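Long-range contacts in ParB domain protein nuclease (Sulfolobus solfataricus, PDB 5K5D), which probably takes part in segregating archaeal DNA as a ParB-like partition protein and may also have nuclease activity: residues B[123-128]-B[161-166]; B[154-159]-B[169-174]; B[45-50]-B[75-80]. The protein carries 4 engineered substitutions. One frame throughout, in Å; residues are numbered along the deposited sequence.

Contact 1. Residues B[123-128]-B[161-166]; sequences IAKMQA and TLDDGT. Engineered in segment 123-128: M126 (natural residue Ile).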
ATOM      1  N   ILE B 123       0.904  -9.710  -4.074  1.00 35.41           N
ATOM      2  CA  ILE B 123       0.780 -11.046  -3.508  1.00 45.48           C
ATOM      3  C   ILE B 123      -0.385 -11.806  -4.138  1.00 54.25           C
ATOM      4  O   ILE B 123      -0.336 -13.027  -4.289  1.00 55.91           O
ATOM      5  CB  ILE B 123       0.593 -10.993  -1.976  1.00 47.54           C
ATOM      6  CG1 ILE B 123       1.844 -10.426  -1.301  1.00 45.81           C
ATOM      7  CG2 ILE B 123       0.265 -12.372  -1.428  1.00 49.24           C
ATOM      8  CD1 ILE B 123       3.068 -11.277  -1.481  1.00 47.26           C
ATOM      9  N   ALA B 124      -1.432 -11.077  -4.511  1.00 57.50           N
ATOM     10  CA  ALA B 124      -2.606 -11.691  -5.119  1.00 58.57           C
ATOM     11  C   ALA B 124      -2.259 -12.299  -6.472  1.00 61.13           C
ATOM     12  O   ALA B 124      -2.656 -13.422  -6.774  1.00 66.70           O
ATOM     13  CB  ALA B 124      -3.728 -10.673  -5.262  1.00 54.69           C
ATOM     14  N   LYS B 125      -1.514 -11.550  -7.282  1.00 56.77           N
ATOM     15  CA  LYS B 125      -1.082 -12.023  -8.590  1.00 57.32           C
ATOM     16  C   LYS B 125      -0.105 -13.187  -8.453  1.00 68.56           C
ATOM     17  O   LYS B 125      -0.080 -14.091  -9.288  1.00 75.31           O
ATOM     18  CB  LYS B 125      -0.434 -10.887  -9.376  1.00 54.85           C
ATOM     19  CG  LYS B 125      -1.307  -9.651  -9.535  1.00 51.72           C
ATOM     20  CD  LYS B 125      -0.557  -8.579 -10.304  1.00 54.54           C
ATOM     21  CE  LYS B 125      -1.398  -7.334 -10.532  1.00 52.25           C
ATOM     22  NZ  LYS B 125      -0.610  -6.299 -11.260  1.00 45.73           N
HETATM   23  N   MSE B 126       0.699 -13.155  -7.395  1.00 70.83           N
HETATM   24  CA  MSE B 126       1.656 -14.220  -7.108  1.00 75.45           C
HETATM   25  C   MSE B 126       0.961 -15.532  -6.751  1.00 74.39           C
HETATM   26  O   MSE B 126       1.562 -16.605  -6.817  1.00 74.82           O
HETATM   27  CB  MSE B 126       2.581 -13.809  -5.957  1.00 79.90           C
HETATM   28  CG  MSE B 126       3.658 -12.803  -6.332  1.00 81.22           C
HETATM   29 SE   MSE B 126       5.129 -13.605  -7.335  1.00151.70          SE
HETATM   30  CE  MSE B 126       5.055 -12.483  -8.932  1.00 93.44           C
ATOM     31  N   GLN B 127      -0.305 -15.445  -6.360  1.00 73.75           N
ATOM     32  CA  GLN B 127      -1.060 -16.627  -5.967  1.00 79.28           C
ATOM     33  C   GLN B 127      -1.984 -17.101  -7.086  1.00 83.93           C
ATOM     34  O   GLN B 127      -2.389 -18.263  -7.120  1.00 88.64           O
ATOM     35  CB  GLN B 127      -1.861 -16.347  -4.695  1.00 79.19           C
ATOM     36  CG  GLN B 127      -1.007 -15.983  -3.490  1.00 80.06           C
ATOM     37  CD  GLN B 127      -1.840 -15.652  -2.263  1.00 84.21           C
ATOM     38  OE1 GLN B 127      -3.070 -15.597  -2.328  1.00 86.66           O
ATOM     39  NE2 GLN B 127      -1.172 -15.431  -1.136  1.00 83.59           N
ATOM     40  N   ALA B 128      -2.320 -16.195  -7.998  1.00 80.67           N
ATOM     41  CA  ALA B 128      -3.112 -16.551  -9.168  1.00 84.77           C
ATOM     42  C   ALA B 128      -2.219 -17.153 -10.251  1.00 92.23           C
ATOM     43  O   ALA B 128      -2.704 -17.749 -11.213  1.00 90.85           O
ATOM     44  CB  ALA B 128      -3.852 -15.336  -9.700  1.00 81.50           C
ATOM     45  N   THR B 161     -10.828  -7.148 -10.868  1.00 44.74           N
ATOM     46  CA  THR B 161      -9.891  -7.660 -11.860  1.00 47.01           C
ATOM     47  C   THR B 161      -8.703  -6.728 -12.022  1.00 48.56           C
ATOM     48  O   THR B 161      -8.834  -5.621 -12.541  1.00 50.53           O
ATOM     49  CB  THR B 161     -10.569  -7.861 -13.228  1.00 36.63           C
ATOM     50  OG1 THR B 161     -11.643  -8.798 -13.093  1.00 38.61           O
ATOM     51  CG2 THR B 161      -9.565  -8.386 -14.254  1.00 25.87           C
ATOM     52  N   LEU B 162      -7.540  -7.187 -11.575  1.00 53.95           N
ATOM     53  CA  LEU B 162      -6.328  -6.381 -11.636  1.00 51.66           C
ATOM     54  C   LEU B 162      -5.844  -6.257 -13.075  1.00 48.22           C
ATOM     55  O   LEU B 162      -6.392  -6.885 -13.979  1.00 46.68           O
ATOM     56  CB  LEU B 162      -5.239  -6.989 -10.752  1.00 50.84           C
ATOM     57  CG  LEU B 162      -5.697  -7.408  -9.350  1.00 47.33           C
ATOM     58  CD1 LEU B 162      -4.560  -8.068  -8.582  1.00 46.72           C
ATOM     59  CD2 LEU B 162      -6.260  -6.218  -8.577  1.00 43.26           C
ATOM     60  N   ASP B 163      -4.811  -5.450 -13.278  1.00 52.89           N
ATOM     61  CA  ASP B 163      -4.319  -5.160 -14.619  1.00 59.74           C
ATOM     62  C   ASP B 163      -3.457  -6.289 -15.182  1.00 61.72           C
ATOM     63  O   ASP B 163      -2.479  -6.041 -15.886  1.00 70.74           O
ATOM     64  CB  ASP B 163      -3.517  -3.859 -14.610  1.00 64.28           C
ATOM     65  CG  ASP B 163      -2.218  -3.985 -13.832  1.00 69.85           C
ATOM     66  OD1 ASP B 163      -2.155  -4.822 -12.905  1.00 63.62           O
ATOM     67  OD2 ASP B 163      -1.257  -3.252 -14.152  1.00 78.47           O
ATOM     68  N   ASP B 164      -3.819  -7.528 -14.872  1.00 57.53           N
ATOM     69  CA  ASP B 164      -3.063  -8.681 -15.348  1.00 59.09           C
ATOM     70  C   ASP B 164      -3.990  -9.870 -15.554  1.00 66.16           C
ATOM     71  O   ASP B 164      -3.553 -10.942 -15.976  1.00 68.73           O
ATOM     72  CB  ASP B 164      -1.974  -9.059 -14.344  1.00 53.97           C
ATOM     73  CG  ASP B 164      -2.537  -9.741 -13.114  1.00 55.12           C
ATOM     74  OD1 ASP B 164      -1.864 -10.643 -12.574  1.00 48.88           O
ATOM     75  OD2 ASP B 164      -3.659  -9.379 -12.692  1.00 60.39           O
ATOM     76  N   GLY B 165      -5.267  -9.681 -15.238  1.00 66.97           N
ATOM     77  CA  GLY B 165      -6.250 -10.738 -15.380  1.00 65.42           C
ATOM     78  C   GLY B 165      -6.525 -11.465 -14.078  1.00 65.19           C
ATOM     79  O   GLY B 165      -7.495 -12.218 -13.968  1.00 67.65           O
ATOM     80  N   THR B 166      -5.668 -11.247 -13.087  1.00 58.82           N
ATOM     81  CA  THR B 166      -5.875 -11.840 -11.772  1.00 54.71           C
ATOM     82  C   THR B 166      -7.164 -11.303 -11.170  1.00 54.10           C
ATOM     83  O   THR B 166      -7.300 -10.097 -10.959  1.00 59.33           O
ATOM     84  CB  THR B 166      -4.702 -11.527 -10.815  1.00 56.61           C
ATOM     85  OG1 THR B 166      -3.515 -12.188 -11.273  1.00 58.24           O
ATOM     86  CG2 THR B 166      -5.020 -11.997  -9.408  1.00 53.78           C
TER
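K125 stretches out from helix 109-128 across the turn formed by 161-166, and its length suits the place: apolar methylenes lie among side chains while the ammonium reaches D163. CG stands beside the backbone N (chi1 -55°), with every later bond extended, which carries the stem past D164 and L162 to D163. The side chains of K125 and D163 cross at about a right angle, and K125 NZ makes a 2.7 Å salt bridge to D163 OD1 on its syn lone pair. Partway along, D164 lies obliquely against the stem, its OD1 3.2 Å from K125 CG. L162 crosses the same carbon from another direction, with CD1 3.7 Å away from K125 CG, and that methyl also reaches A124 CB.

The turn links the strands of the hairpin 159-161/167-169 and is shaped by an Asx turn. D164 OD2 takes the backbone N of T166 at 2.8 Å from above the carboxylate plane, while T166 OG1 gives its proton to D164 OD1 at 2.6 Å, on the syn side. Two bonds thus fix the rotation of this carboxylate. G165 follows with a positive phi (98°), where a side chain would jam against the preceding carbonyl O. T166, beta-branched, turns both branches to the helix: OG1 and CG2 each lie 3.5 Å from A128 CB, and a small alanine leaves room for them.

With an alanine here in place of K125, D163 would probably be left without its charged mate, and L162 CD1 and the D164 carboxylate without the methylenes beside them.

The lysine thus joins helix to turn by charge at NZ and by its methylenes lower down, while D164, although acidic, spends its oxygens on holding the turn in shape.

Contact 2. Residues B[154-159]-B[169-174]; sequences EENEEF and SALEYE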
ATOM      1  N   GLU B 154     -21.376 -13.501   0.919  1.00 88.89           N
ATOM      2  CA  GLU B 154     -21.604 -12.273   0.167  1.00 87.11           C
ATOM      3  C   GLU B 154     -20.275 -11.609  -0.173  1.00 84.86           C
ATOM      4  O   GLU B 154     -20.068 -11.130  -1.289  1.00 84.07           O
ATOM      5  CB  GLU B 154     -22.467 -11.305   0.979  1.00 89.71           C
ATOM      6  CG  GLU B 154     -22.676  -9.951   0.316  1.00 93.88           C
ATOM      7  CD  GLU B 154     -22.725  -8.812   1.318  1.00 96.78           C
ATOM      8  OE1 GLU B 154     -22.351  -9.033   2.490  1.00 94.26           O
ATOM      9  OE2 GLU B 154     -23.133  -7.695   0.934  1.00 99.59           O
ATOM     10  N   GLU B 155     -19.375 -11.589   0.804  1.00 83.17           N
ATOM     11  CA  GLU B 155     -18.065 -10.976   0.639  1.00 78.29           C
ATOM     12  C   GLU B 155     -17.203 -11.771  -0.343  1.00 77.22           C
ATOM     13  O   GLU B 155     -16.227 -11.258  -0.889  1.00 76.17           O
ATOM     14  CB  GLU B 155     -17.378 -10.861   2.000  1.00 76.22           C
ATOM     15  CG  GLU B 155     -16.095 -10.071   1.991  1.00 81.49           C
ATOM     16  CD  GLU B 155     -15.605  -9.774   3.389  1.00 86.57           C
ATOM     17  OE1 GLU B 155     -16.419  -9.294   4.208  1.00 89.05           O
ATOM     18  OE2 GLU B 155     -14.416 -10.032   3.672  1.00 85.85           O
ATOM     19  N   ASN B 156     -17.576 -13.027  -0.565  1.00 73.78           N
ATOM     20  CA  ASN B 156     -16.891 -13.873  -1.535  1.00 67.92           C
ATOM     21  C   ASN B 156     -17.609 -13.851  -2.882  1.00 65.05           C
ATOM     22  O   ASN B 156     -17.242 -14.582  -3.803  1.00 55.20           O
ATOM     23  CB  ASN B 156     -16.785 -15.309  -1.013  1.00 70.77           C
ATOM     24  CG  ASN B 156     -15.483 -15.986  -1.412  1.00 72.73           C
ATOM     25  OD1 ASN B 156     -14.811 -15.561  -2.350  1.00 77.92           O
ATOM     26  ND2 ASN B 156     -15.121 -17.044  -0.697  1.00 69.68           N
ATOM     27  N   GLU B 157     -18.635 -13.008  -2.983  1.00 69.94           N
ATOM     28  CA  GLU B 157     -19.412 -12.864  -4.212  1.00 67.99           C
ATOM     29  C   GLU B 157     -18.835 -11.770  -5.102  1.00 63.26           C
ATOM     30  O   GLU B 157     -18.845 -11.882  -6.327  1.00 55.80           O
ATOM     31  CB  GLU B 157     -20.875 -12.528  -3.901  1.00 70.11           C
ATOM     32  CG  GLU B 157     -21.600 -13.529  -3.017  1.00 73.99           C
ATOM     33  CD  GLU B 157     -21.816 -14.871  -3.686  1.00 77.58           C
ATOM     34  OE1 GLU B 157     -22.534 -15.713  -3.107  1.00 70.69           O
ATOM     35  OE2 GLU B 157     -21.270 -15.087  -4.789  1.00 85.39           O
ATOM     36  N   GLU B 158     -18.354 -10.699  -4.478  1.00 63.99           N
ATOM     37  CA  GLU B 158     -17.812  -9.571  -5.223  1.00 63.66           C
ATOM     38  C   GLU B 158     -16.353  -9.808  -5.580  1.00 61.09           C
ATOM     39  O   GLU B 158     -15.596 -10.378  -4.799  1.00 64.01           O
ATOM     40  CB  GLU B 158     -17.959  -8.269  -4.436  1.00 66.43           C
ATOM     41  CG  GLU B 158     -19.387  -7.928  -4.062  1.00 75.73           C
ATOM     42  CD  GLU B 158     -19.802  -8.537  -2.740  1.00 86.06           C
ATOM     43  OE1 GLU B 158     -21.010  -8.794  -2.553  1.00 92.46           O
ATOM     44  OE2 GLU B 158     -18.917  -8.750  -1.884  1.00 86.53           O
ATOM     45  N   PHE B 159     -15.969  -9.359  -6.768  1.00 52.90           N
ATOM     46  CA  PHE B 159     -14.626  -9.590  -7.272  1.00 44.57           C
ATOM     47  C   PHE B 159     -14.088  -8.342  -7.957  1.00 38.41           C
ATOM     48  O   PHE B 159     -14.848  -7.473  -8.374  1.00 38.40           O
ATOM     49  CB  PHE B 159     -14.625 -10.764  -8.259  1.00 43.18           C
ATOM     50  CG  PHE B 159     -14.957 -12.088  -7.629  1.00 42.30           C
ATOM     51  CD1 PHE B 159     -16.272 -12.450  -7.389  1.00 42.85           C
ATOM     52  CD2 PHE B 159     -13.951 -12.974  -7.282  1.00 45.26           C
ATOM     53  CE1 PHE B 159     -16.580 -13.671  -6.809  1.00 43.98           C
ATOM     54  CE2 PHE B 159     -14.252 -14.196  -6.701  1.00 49.70           C
ATOM     55  CZ  PHE B 159     -15.570 -14.544  -6.466  1.00 46.61           C
ATOM     56  N   SER B 169     -11.796 -12.077  -4.789  1.00 44.01           N
ATOM     57  CA  SER B 169     -12.951 -11.609  -4.037  1.00 44.58           C
ATOM     58  C   SER B 169     -12.512 -10.773  -2.842  1.00 45.30           C
ATOM     59  O   SER B 169     -11.349 -10.811  -2.438  1.00 43.26           O
ATOM     60  CB  SER B 169     -13.795 -12.789  -3.556  1.00 47.61           C
ATOM     61  OG  SER B 169     -13.140 -13.495  -2.517  1.00 45.61           O
ATOM     62  N   ALA B 170     -13.449 -10.016  -2.282  1.00 43.69           N
ATOM     63  CA  ALA B 170     -13.170  -9.195  -1.110  1.00 41.22           C
ATOM     64  C   ALA B 170     -12.682 -10.063   0.036  1.00 50.28           C
ATOM     65  O   ALA B 170     -11.916  -9.613   0.890  1.00 51.87           O
ATOM     66  CB  ALA B 170     -14.412  -8.426  -0.694  1.00 34.44           C
ATOM     67  N   LEU B 171     -13.133 -11.311   0.054  1.00 48.52           N
ATOM     68  CA  LEU B 171     -12.780 -12.215   1.138  1.00 50.93           C
ATOM     69  C   LEU B 171     -11.327 -12.652   1.028  1.00 41.28           C
ATOM     70  O   LEU B 171     -10.562 -12.534   1.982  1.00 45.74           O
ATOM     71  CB  LEU B 171     -13.695 -13.436   1.142  1.00 53.77           C
ATOM     72  CG  LEU B 171     -13.505 -14.381   2.328  1.00 50.92           C
ATOM     73  CD1 LEU B 171     -13.748 -13.649   3.642  1.00 43.77           C
ATOM     74  CD2 LEU B 171     -14.430 -15.580   2.196  1.00 55.67           C
ATOM     75  N   GLU B 172     -10.952 -13.154  -0.142  1.00 41.11           N
ATOM     76  CA  GLU B 172      -9.589 -13.610  -0.374  1.00 42.34           C
ATOM     77  C   GLU B 172      -8.616 -12.465  -0.132  1.00 44.18           C
ATOM     78  O   GLU B 172      -7.605 -12.636   0.552  1.00 49.72           O
ATOM     79  CB  GLU B 172      -9.441 -14.152  -1.796  1.00 43.40           C
ATOM     80  CG  GLU B 172     -10.517 -15.159  -2.183  1.00 58.91           C
ATOM     81  CD  GLU B 172     -10.485 -15.519  -3.659  1.00 70.59           C
ATOM     82  OE1 GLU B 172     -10.963 -14.707  -4.481  1.00 61.33           O
ATOM     83  OE2 GLU B 172      -9.987 -16.614  -4.000  1.00 80.70           O
ATOM     84  N   TYR B 173      -8.932 -11.296  -0.685  1.00 42.81           N
ATOM     85  CA  TYR B 173      -8.102 -10.106  -0.507  1.00 41.80           C
ATOM     86  C   TYR B 173      -7.944  -9.755   0.972  1.00 46.28           C
ATOM     87  O   TYR B 173      -6.853  -9.415   1.426  1.00 49.34           O
ATOM     88  CB  TYR B 173      -8.683  -8.912  -1.265  1.00 35.53           C
ATOM     89  CG  TYR B 173      -7.708  -7.765  -1.431  1.00 35.64           C
ATOM     90  CD1 TYR B 173      -7.696  -6.697  -0.542  1.00 31.79           C
ATOM     91  CD2 TYR B 173      -6.796  -7.754  -2.479  1.00 40.48           C
ATOM     92  CE1 TYR B 173      -6.803  -5.647  -0.696  1.00 31.89           C
ATOM     93  CE2 TYR B 173      -5.899  -6.714  -2.641  1.00 39.75           C
ATOM     94  CZ  TYR B 173      -5.906  -5.665  -1.748  1.00 40.20           C
ATOM     95  OH  TYR B 173      -5.011  -4.635  -1.916  1.00 41.61           O
ATOM     96  N   GLU B 174      -9.040  -9.833   1.719  1.00 41.56           N
ATOM     97  CA  GLU B 174      -9.006  -9.535   3.143  1.00 50.06           C
ATOM     98  C   GLU B 174      -8.142 -10.533   3.909  1.00 51.29           C
ATOM     99  O   GLU B 174      -7.418 -10.158   4.831  1.00 55.74           O
ATOM    100  CB  GLU B 174     -10.419  -9.518   3.724  1.00 54.87           C
ATOM    101  CG  GLU B 174     -10.468  -9.206   5.206  1.00 57.36           C
ATOM    102  CD  GLU B 174     -11.870  -9.319   5.771  1.00 69.62           C
ATOM    103  OE1 GLU B 174     -12.028  -9.910   6.862  1.00 79.51           O
ATOM    104  OE2 GLU B 174     -12.812  -8.819   5.123  1.00 64.51           O
TER
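S169 OG sits where three groups meet: it gives its proton to N156 OD1 at 2.7 Å and accepts from the backbone N of E172 at 3.2 Å, nearly straight (177°), and more weakly from L171 N. S169 is the N-cap of helix 170-180, and with E172 it makes a capping box, the return bond running from S169 N to the anti lone pair of E172 OE1 at 2.8 Å. Serine suits the spot because its short hydroxyl, placed between the backbone N and the carbonyl carbon (chi1 72°), can turn back to the first turn of the helix; N156 meets it from outside, with the donor lying above the carbonyl plane of the asparagine.

The same serine ends strand 167-169, where it faces F159 as a non-hydrogen-bonded antiparallel pair. The phenyl ring lays one face over S169 CB, which lies 3.8 Å from the F159 ring centroid, a CH-pi contact displaced toward the rim. Carbonyls of 154-159 turn to the helix start as well: E158 O takes a weak bond from A170 N and E155 O another from L171 N, adding to the capping of the first turn.

Further along, E155 packs CG on the small A170 CB, and L171 sends CD2 to N156. Helix 189-201 lies beyond, R193 forming a long, weak ion pair with E155 OE1. The side chains of E155 and E174 cross at about a right angle, their carboxylate planes 46° apart, with E155 OE2 2.5 Å from E174 OE2, a spacing at which one acid probably holds a proton.

Contact 3. Residues B[45-50]-B[75-80]; sequences KSQIFP and KEVKIL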
ATOM      1  N   LYS B  45      25.882   9.184  13.408  1.00 91.55           N
ATOM      2  CA  LYS B  45      26.302   7.878  13.904  1.00 88.89           C
ATOM      3  C   LYS B  45      26.419   6.823  12.813  1.00 87.34           C
ATOM      4  O   LYS B  45      26.417   5.624  13.099  1.00 87.48           O
ATOM      5  CB  LYS B  45      25.345   7.402  14.997  1.00 83.56           C
ATOM      6  CG  LYS B  45      23.925   7.906  14.823  1.00 80.59           C
ATOM      7  CD  LYS B  45      23.070   7.556  16.026  1.00 80.98           C
ATOM      8  CE  LYS B  45      21.702   8.203  15.931  1.00 80.63           C
ATOM      9  NZ  LYS B  45      21.034   7.863  14.645  1.00 81.87           N
ATOM     10  N   SER B  46      26.530   7.271  11.568  1.00 83.58           N
ATOM     11  CA  SER B  46      26.668   6.357  10.442  1.00 75.51           C
ATOM     12  C   SER B  46      25.492   5.389  10.376  1.00 69.29           C
ATOM     13  O   SER B  46      24.379   5.709  10.805  1.00 65.27           O
ATOM     14  CB  SER B  46      27.979   5.575  10.546  1.00 73.36           C
ATOM     15  OG  SER B  46      29.089   6.449  10.645  1.00 74.03           O
ATOM     16  N   GLN B  47      25.754   4.202   9.841  1.00 65.18           N
ATOM     17  CA  GLN B  47      24.720   3.193   9.651  1.00 61.82           C
ATOM     18  C   GLN B  47      24.360   2.472  10.941  1.00 64.70           C
ATOM     19  O   GLN B  47      25.115   1.628  11.417  1.00 66.57           O
ATOM     20  CB  GLN B  47      25.166   2.170   8.610  1.00 59.08           C
ATOM     21  CG  GLN B  47      24.392   2.241   7.316  1.00 52.09           C
ATOM     22  CD  GLN B  47      24.546   0.985   6.485  1.00 48.48           C
ATOM     23  OE1 GLN B  47      25.654   0.621   6.081  1.00 44.67           O
ATOM     24  NE2 GLN B  47      23.430   0.310   6.229  1.00 42.64           N
ATOM     25  N   ILE B  48      23.199   2.804  11.496  1.00 68.05           N
ATOM     26  CA  ILE B  48      22.686   2.105  12.667  1.00 73.75           C
ATOM     27  C   ILE B  48      22.066   0.777  12.235  1.00 73.13           C
ATOM     28  O   ILE B  48      22.312  -0.265  12.844  1.00 75.06           O
ATOM     29  CB  ILE B  48      21.629   2.946  13.407  1.00 80.44           C
ATOM     30  CG1 ILE B  48      22.243   4.252  13.913  1.00 83.42           C
ATOM     31  CG2 ILE B  48      21.043   2.159  14.568  1.00 84.39           C
ATOM     32  CD1 ILE B  48      23.285   4.063  14.997  1.00 81.92           C
ATOM     33  N   PHE B  49      21.270   0.828  11.171  1.00 66.89           N
ATOM     34  CA  PHE B  49      20.603  -0.351  10.635  1.00 63.02           C
ATOM     35  C   PHE B  49      21.120  -0.690   9.242  1.00 56.14           C
ATOM     36  O   PHE B  49      21.385   0.205   8.439  1.00 58.99           O
ATOM     37  CB  PHE B  49      19.094  -0.118  10.577  1.00 70.81           C
ATOM     38  CG  PHE B  49      18.445  -0.012  11.925  1.00 81.04           C
ATOM     39  CD1 PHE B  49      18.715  -0.943  12.914  1.00 84.44           C
ATOM     40  CD2 PHE B  49      17.571   1.024  12.208  1.00 85.87           C
ATOM     41  CE1 PHE B  49      18.119  -0.847  14.157  1.00 87.50           C
ATOM     42  CE2 PHE B  49      16.973   1.125  13.448  1.00 89.16           C
ATOM     43  CZ  PHE B  49      17.248   0.188  14.425  1.00 88.64           C
ATOM     44  N   PRO B  50      21.268  -1.991   8.949  1.00 55.59           N
ATOM     45  CA  PRO B  50      21.726  -2.418   7.625  1.00 48.97           C
ATOM     46  C   PRO B  50      20.595  -2.367   6.611  1.00 45.32           C
ATOM     47  O   PRO B  50      19.422  -2.362   6.990  1.00 45.40           O
ATOM     48  CB  PRO B  50      22.153  -3.864   7.860  1.00 45.95           C
ATOM     49  CG  PRO B  50      21.267  -4.330   8.964  1.00 49.42           C
ATOM     50  CD  PRO B  50      21.051  -3.133   9.855  1.00 57.14           C
ATOM     51  N   LYS B  75      31.617   4.540   1.340  1.00 53.68           N
ATOM     52  CA  LYS B  75      32.261   3.676   0.356  1.00 58.60           C
ATOM     53  C   LYS B  75      31.776   2.234   0.459  1.00 53.02           C
ATOM     54  O   LYS B  75      31.937   1.446  -0.471  1.00 50.66           O
ATOM     55  CB  LYS B  75      33.785   3.731   0.502  1.00 64.67           C
ATOM     56  CG  LYS B  75      34.387   5.108   0.245  1.00 67.54           C
ATOM     57  CD  LYS B  75      34.013   5.620  -1.141  1.00 67.46           C
ATOM     58  CE  LYS B  75      34.468   7.058  -1.346  1.00 62.42           C
ATOM     59  NZ  LYS B  75      34.083   7.577  -2.688  1.00 60.61           N
ATOM     60  N   GLU B  76      31.185   1.892   1.597  1.00 54.81           N
ATOM     61  CA  GLU B  76      30.679   0.541   1.800  1.00 54.12           C
ATOM     62  C   GLU B  76      29.514   0.532   2.778  1.00 45.96           C
ATOM     63  O   GLU B  76      29.453   1.340   3.705  1.00 44.17           O
ATOM     64  CB  GLU B  76      31.793  -0.407   2.259  1.00 57.63           C
ATOM     65  CG  GLU B  76      32.375  -0.117   3.630  1.00 63.62           C
ATOM     66  CD  GLU B  76      33.504  -1.071   3.992  1.00 75.99           C
ATOM     67  OE1 GLU B  76      34.229  -1.517   3.075  1.00 74.06           O
ATOM     68  OE2 GLU B  76      33.662  -1.382   5.191  1.00 86.01           O
ATOM     69  N   VAL B  77      28.584  -0.386   2.561  1.00 41.87           N
ATOM     70  CA  VAL B  77      27.358  -0.399   3.339  1.00 46.79           C
ATOM     71  C   VAL B  77      27.055  -1.778   3.921  1.00 45.58           C
ATOM     72  O   VAL B  77      27.185  -2.799   3.243  1.00 51.22           O
ATOM     73  CB  VAL B  77      26.161   0.133   2.506  1.00 49.02           C
ATOM     74  CG1 VAL B  77      26.192  -0.431   1.097  1.00 48.05           C
ATOM     75  CG2 VAL B  77      24.837  -0.169   3.195  1.00 52.43           C
ATOM     76  N   LYS B  78      26.672  -1.789   5.192  1.00 42.98           N
ATOM     77  CA  LYS B  78      26.255  -3.006   5.870  1.00 40.23           C
ATOM     78  C   LYS B  78      24.892  -3.420   5.331  1.00 39.98           C
ATOM     79  O   LYS B  78      23.990  -2.592   5.210  1.00 37.30           O
ATOM     80  CB  LYS B  78      26.171  -2.757   7.379  1.00 42.05           C
ATOM     81  CG  LYS B  78      27.465  -2.239   7.999  1.00 48.86           C
ATOM     82  CD  LYS B  78      27.214  -1.200   9.102  1.00 51.84           C
ATOM     83  CE  LYS B  78      26.562  -1.799  10.338  1.00 52.17           C
ATOM     84  NZ  LYS B  78      25.136  -2.178  10.111  1.00 56.58           N
ATOM     85  N   ILE B  79      24.743  -4.698   4.998  1.00 39.37           N
ATOM     86  CA  ILE B  79      23.472  -5.193   4.489  1.00 34.96           C
ATOM     87  C   ILE B  79      23.049  -6.520   5.118  1.00 41.95           C
ATOM     88  O   ILE B  79      23.843  -7.209   5.768  1.00 31.15           O
ATOM     89  CB  ILE B  79      23.492  -5.365   2.950  1.00 33.57           C
ATOM     90  CG1 ILE B  79      24.444  -6.492   2.540  1.00 38.33           C
ATOM     91  CG2 ILE B  79      23.864  -4.061   2.269  1.00 35.31           C
ATOM     92  CD1 ILE B  79      24.407  -6.816   1.051  1.00 32.67           C
ATOM     93  N   LEU B  80      21.778  -6.856   4.932  1.00 44.95           N
ATOM     94  CA  LEU B  80      21.294  -8.195   5.216  1.00 47.13           C
ATOM     95  C   LEU B  80      21.017  -8.879   3.881  1.00 50.89           C
ATOM     96  O   LEU B  80      20.026  -8.576   3.210  1.00 51.63           O
ATOM     97  CB  LEU B  80      20.028  -8.153   6.073  1.00 41.24           C
ATOM     98  CG  LEU B  80      20.153  -7.485   7.443  1.00 44.41           C
ATOM     99  CD1 LEU B  80      18.870  -7.651   8.248  1.00 47.84           C
ATOM    100  CD2 LEU B  80      21.335  -8.048   8.210  1.00 38.33           C
TER
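Q47 and K78 meet through a side-chain amide set against a backbone, the tight part of the contact. OE1 of Q47 accepts from K78 N at 2.8 Å, the N-H lying in the carbonyl plane on a lone pair, and Q47 NE2 donates to K78 O at 3.1 Å, again in plane and fairly straight (157°). This pairing holds the amide flat, and a flip would lose both bonds; a weaker one, from Q47 NE2 to F49 O, ties it to its own loop. The first torsion of Q47 lies off a staggered position (chi1 -111°), but beyond CG the chain runs extended, setting the amide beside the strand. V77 stands next to it, CG2 3.1 Å from Q47 OE1, while M69 of helix 63-71 touches both residues.

Segment 75-80 lies on an inner strand of the mixed sheet of the ParB-like N-terminal family region, between strands 9-15 and 51-53. L51 pairs by backbone bonds with K78 and L80 in the parallel ladder; one residue earlier P50 joins the contact, and just before strand 51-53 begins, the Q47 amide meets both N and O of K78. Proline, having no N-H to place and a compact ring, suits the entry: its CA comes 3.3 Å from K78 O, and P50 CG rests obliquely on L80 CG at 3.7 Å.

The solvent side is looser: I48 and F49, both exposed, point away from the strand, I48 CG2 lying over the centre of the F49 ring, 4.0 Å above its plane. K78 is bent at three torsions, which leaves its NZ beside the loop, 4.0 Å from Q47 O. The ammonium has a long, weak ion pair with E11 of strand 9-15.

In the fold
Contacts 1 and 2 belong together: their centres are 14 Å apart, their segments alternate along the chain, and both hold the small hairpin 159-161/167-169. Contact 1 fastens the tip of that hairpin to the end of helix 109-128, whereas contact 2 fastens its base to the start of helix 170-180, which Y173 ties back to helix 109-128 through D121. Contact 3 comes earlier in the sequence, where a loop meets a strand of the N-terminal sheet, with its centre 35 Å from that of contact 1 and 42 Å from that of contact 2, on the opposite side of the chain's centre from the latter. The nearest atoms of contacts 1 and 3 stay about 18 Å apart.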